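PDB 2NT2: protein phosphatase Slingshot homolog 2 from Homo sapiens, which removes phosphate from phosphotyrosine, phosphoserine and phosphothreonine in proteins, notably activating the actin-depolymerizing factor cofilin and so regulating actin filament dynamics. Local coordinates for residues A[60-65]-A[132-137]. The protein carries 1 engineered substitution. Numbering follows the deposited sequence.
Sequences ATDLLA and MRQLEE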
ATOM      1  N   ALA A  60     -13.437  12.152  -1.331  1.00 22.65           N
ATOM      2  CA  ALA A  60     -14.057  11.921  -2.627  1.00 20.53           C
ATOM      3  C   ALA A  60     -13.345  10.820  -3.402  1.00 22.53           C
ATOM      4  O   ALA A  60     -13.809  10.366  -4.450  1.00 23.52           O
ATOM      5  CB  ALA A  60     -14.074  13.209  -3.439  1.00 28.40           C
ATOM      6  N   THR A  61     -12.198  10.405  -2.875  1.00 21.99           N
ATOM      7  CA  THR A  61     -11.435   9.334  -3.505  1.00 23.45           C
ATOM      8  C   THR A  61     -12.071   7.977  -3.227  1.00 25.76           C
ATOM      9  O   THR A  61     -12.307   7.611  -2.074  1.00 15.75           O
ATOM     10  CB  THR A  61      -9.976   9.304  -3.006  1.00 27.08           C
ATOM     11  OG1 THR A  61      -9.276  10.447  -3.509  1.00 32.59           O
ATOM     12  CG2 THR A  61      -9.280   8.059  -3.530  1.00 15.33           C
ATOM     13  N   ASP A  62     -12.328   7.232  -4.298  1.00 27.92           N
ATOM     14  CA  ASP A  62     -12.795   5.853  -4.197  1.00 21.92           C
ATOM     15  C   ASP A  62     -11.634   4.885  -4.428  1.00 24.04           C
ATOM     16  O   ASP A  62     -11.382   4.471  -5.558  1.00 24.98           O
ATOM     17  CB  ASP A  62     -13.930   5.599  -5.177  1.00 20.53           C
ATOM     18  CG  ASP A  62     -14.385   4.158  -5.271  1.00 20.77           C
ATOM     19  OD1 ASP A  62     -13.974   3.319  -4.444  1.00 23.79           O
ATOM     20  OD2 ASP A  62     -15.157   3.846  -6.202  1.00 26.51           O
ATOM     21  N   LEU A  63     -10.940   4.536  -3.351  1.00 19.96           N
ATOM     22  CA  LEU A  63      -9.797   3.633  -3.414  1.00 16.88           C
ATOM     23  C   LEU A  63     -10.237   2.181  -3.586  1.00 12.30           C
ATOM     24  O   LEU A  63      -9.536   1.365  -4.184  1.00 14.34           O
ATOM     25  CB  LEU A  63      -8.964   3.758  -2.139  1.00 16.50           C
ATOM     26  CG  LEU A  63      -7.667   4.558  -2.216  1.00 14.94           C
ATOM     27  CD1 LEU A  63      -6.865   4.357  -0.935  1.00 14.78           C
ATOM     28  CD2 LEU A  63      -6.870   4.165  -3.447  1.00  5.38           C
ATOM     29  N   LEU A  64     -11.405   1.888  -3.036  1.00 12.71           N
ATOM     30  CA  LEU A  64     -12.041   0.586  -3.170  1.00 16.89           C
ATOM     31  C   LEU A  64     -11.987   0.081  -4.605  1.00 16.52           C
ATOM     32  O   LEU A  64     -11.589  -1.061  -4.854  1.00 18.59           O
ATOM     33  CB  LEU A  64     -13.489   0.653  -2.685  1.00 19.97           C
ATOM     34  CG  LEU A  64     -14.253  -0.664  -2.547  1.00 22.78           C
ATOM     35  CD1 LEU A  64     -13.329  -1.807  -2.172  1.00 15.65           C
ATOM     36  CD2 LEU A  64     -15.365  -0.528  -1.516  1.00 22.75           C
ATOM     37  N   ALA A  65     -12.351   0.931  -5.559  1.00  8.74           N
ATOM     38  CA  ALA A  65     -12.298   0.560  -6.966  1.00 16.85           C
ATOM     39  C   ALA A  65     -10.910   0.143  -7.424  1.00 22.45           C
ATOM     40  O   ALA A  65     -10.755  -0.484  -8.475  1.00 19.98           O
ATOM     41  CB  ALA A  65     -12.825   1.709  -7.814  1.00 23.28           C
ATOM     42  N   MET A 132     -11.678   4.721   5.594  1.00 17.88           N
ATOM     43  CA  MET A 132     -12.129   3.755   6.597  1.00 15.48           C
ATOM     44  C   MET A 132     -13.473   3.145   6.230  1.00 14.77           C
ATOM     45  O   MET A 132     -13.663   1.933   6.324  1.00 14.13           O
ATOM     46  CB  MET A 132     -12.180   4.389   7.984  1.00 21.55           C
ATOM     47  CG  MET A 132     -10.846   4.890   8.506  1.00 21.53           C
ATOM     48  SD  MET A 132      -9.907   3.627   9.385  1.00 41.47           S
ATOM     49  CE  MET A 132      -9.445   2.529   8.061  1.00 71.20           C
ATOM     50  N   ARG A 133     -14.414   3.981   5.808  1.00 19.24           N
ATOM     51  CA  ARG A 133     -15.725   3.492   5.386  1.00 20.90           C
ATOM     52  C   ARG A 133     -15.574   2.436   4.296  1.00 17.75           C
ATOM     53  O   ARG A 133     -16.275   1.426   4.282  1.00 23.68           O
ATOM     54  CB  ARG A 133     -16.581   4.655   4.889  1.00 28.45           C
ATOM     55  CG  ARG A 133     -18.076   4.466   5.092  1.00 34.69           C
ATOM     56  CD  ARG A 133     -18.812   4.421   3.763  1.00 36.51           C
ATOM     57  NE  ARG A 133     -19.851   5.433   3.646  1.00 46.93           N
ATOM     58  CZ  ARG A 133     -21.150   5.246   3.843  1.00 53.74           C
ATOM     59  NH1 ARG A 133     -21.604   4.045   4.181  1.00 61.98           N
ATOM     60  NH2 ARG A 133     -21.995   6.261   3.707  1.00 47.66           N
ATOM     61  N   GLN A 134     -14.644   2.689   3.378  1.00 14.24           N
ATOM     62  CA  GLN A 134     -14.477   1.819   2.221  1.00 17.53           C
ATOM     63  C   GLN A 134     -13.874   0.470   2.576  1.00 15.40           C
ATOM     64  O   GLN A 134     -14.219  -0.543   1.968  1.00 23.05           O
ATOM     65  CB  GLN A 134     -13.615   2.517   1.161  1.00 17.37           C
ATOM     66  CG  GLN A 134     -14.385   3.555   0.362  1.00 12.73           C
ATOM     67  CD  GLN A 134     -13.491   4.623  -0.233  1.00 14.53           C
ATOM     68  OE1 GLN A 134     -12.603   4.338  -1.040  1.00 18.97           O
ATOM     69  NE2 GLN A 134     -13.737   5.861   0.165  1.00 16.63           N
ATOM     70  N   LEU A 135     -12.986   0.447   3.558  1.00 15.02           N
ATOM     71  CA  LEU A 135     -12.395  -0.802   4.029  1.00 17.65           C
ATOM     72  C   LEU A 135     -13.450  -1.691   4.680  1.00 21.09           C
ATOM     73  O   LEU A 135     -13.438  -2.904   4.487  1.00 18.14           O
ATOM     74  CB  LEU A 135     -11.244  -0.527   5.002  1.00 15.51           C
ATOM     75  CG  LEU A 135      -9.937  -0.040   4.366  1.00 15.21           C
ATOM     76  CD1 LEU A 135      -9.039   0.591   5.422  1.00 14.59           C
ATOM     77  CD2 LEU A 135      -9.214  -1.163   3.647  1.00  7.27           C
ATOM     78  N   GLU A 136     -14.362  -1.068   5.420  1.00 25.88           N
ATOM     79  CA  GLU A 136     -15.538  -1.730   5.961  1.00 23.96           C
ATOM     80  C   GLU A 136     -16.398  -2.299   4.832  1.00 19.77           C
ATOM     81  O   GLU A 136     -16.909  -3.411   4.921  1.00 18.27           O
ATOM     82  CB  GLU A 136     -16.398  -0.762   6.767  1.00 26.55           C
ATOM     83  CG  GLU A 136     -15.919  -0.447   8.166  1.00 31.46           C
ATOM     84  CD  GLU A 136     -16.698   0.714   8.773  1.00 31.88           C
ATOM     85  OE1 GLU A 136     -17.825   0.984   8.296  1.00 25.07           O
ATOM     86  OE2 GLU A 136     -16.160   1.345   9.711  1.00 25.39           O
ATOM     87  N   GLU A 137     -16.562  -1.508   3.768  1.00 20.13           N
ATOM     88  CA  GLU A 137     -17.271  -2.037   2.604  1.00 26.59           C
ATOM     89  C   GLU A 137     -16.523  -3.255   2.053  1.00 29.70           C
ATOM     90  O   GLU A 137     -17.122  -4.311   1.863  1.00 25.16           O
ATOM     91  CB  GLU A 137     -17.441  -0.977   1.514  1.00 24.50           C
ATOM     92  CG  GLU A 137     -18.325  -1.430   0.366  1.00 21.42           C
ATOM     93  CD  GLU A 137     -18.787  -0.320  -0.550  1.00 28.66           C
ATOM     94  OE1 GLU A 137     -19.442  -0.652  -1.567  1.00 17.82           O
ATOM     95  OE2 GLU A 137     -18.505   0.863  -0.261  1.00 26.90           O
TER
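The carboxamide of Gln134 reads the backbone of residues 61 to 64, an example of how one amide side chain can bind a loop through main-chain groups alone. Its NE2 donates to the carbonyl O of Thr61 at 3.2 Å, approaching in the carbonyl plane, while its OE1 accepts from the backbone N of Leu63 at 2.9 Å. Leu63 N lies in the plane of the Gln134 carbonyl, but its N-H meets OE1 at a bent 134°. A weak third bond, from Leu64 N to the same OE1, is long at 3.4 Å yet nearly straight; two successive backbone amides thereby share one oxygen. The Gln134 chain, extended beyond CG, carries the amide across to the loop.

Beside this polar grip, Leu64 supplies the apolar part. Leu64 CD2 lies 3.6 Å from Glu137 CG and packs on Glu137 CB and CD as well, the two side chains crossing at about a right angle; a first torsion of -171° sets the Leu64 CG opposite its own N and sends CD2 to Glu137. Asp62 steadies the turn from within: its OD1 accepts a hydrogen bond from the backbone N of Ala65 at 3.1 Å, met from above the carboxylate plane, an Asx motif. Thr61 is anchored separately, OG1 bonding to Tyr56 O and Glu58 OE1.

The contact thus ties the loop between strand 49-52 and helix 67-79 to helix 129-143 within the phosphatase catalytic domain. Leu63 turns inward onto Phe131 and onto Thr98 of helix 94-107; its side chain is about 8 Å from that of Ser88, the engineered serine at the position of the catalytic cysteine, which forms the phosphocysteine intermediate. Leu64 continues along helix 129-143 to Tyr138 and Ile141.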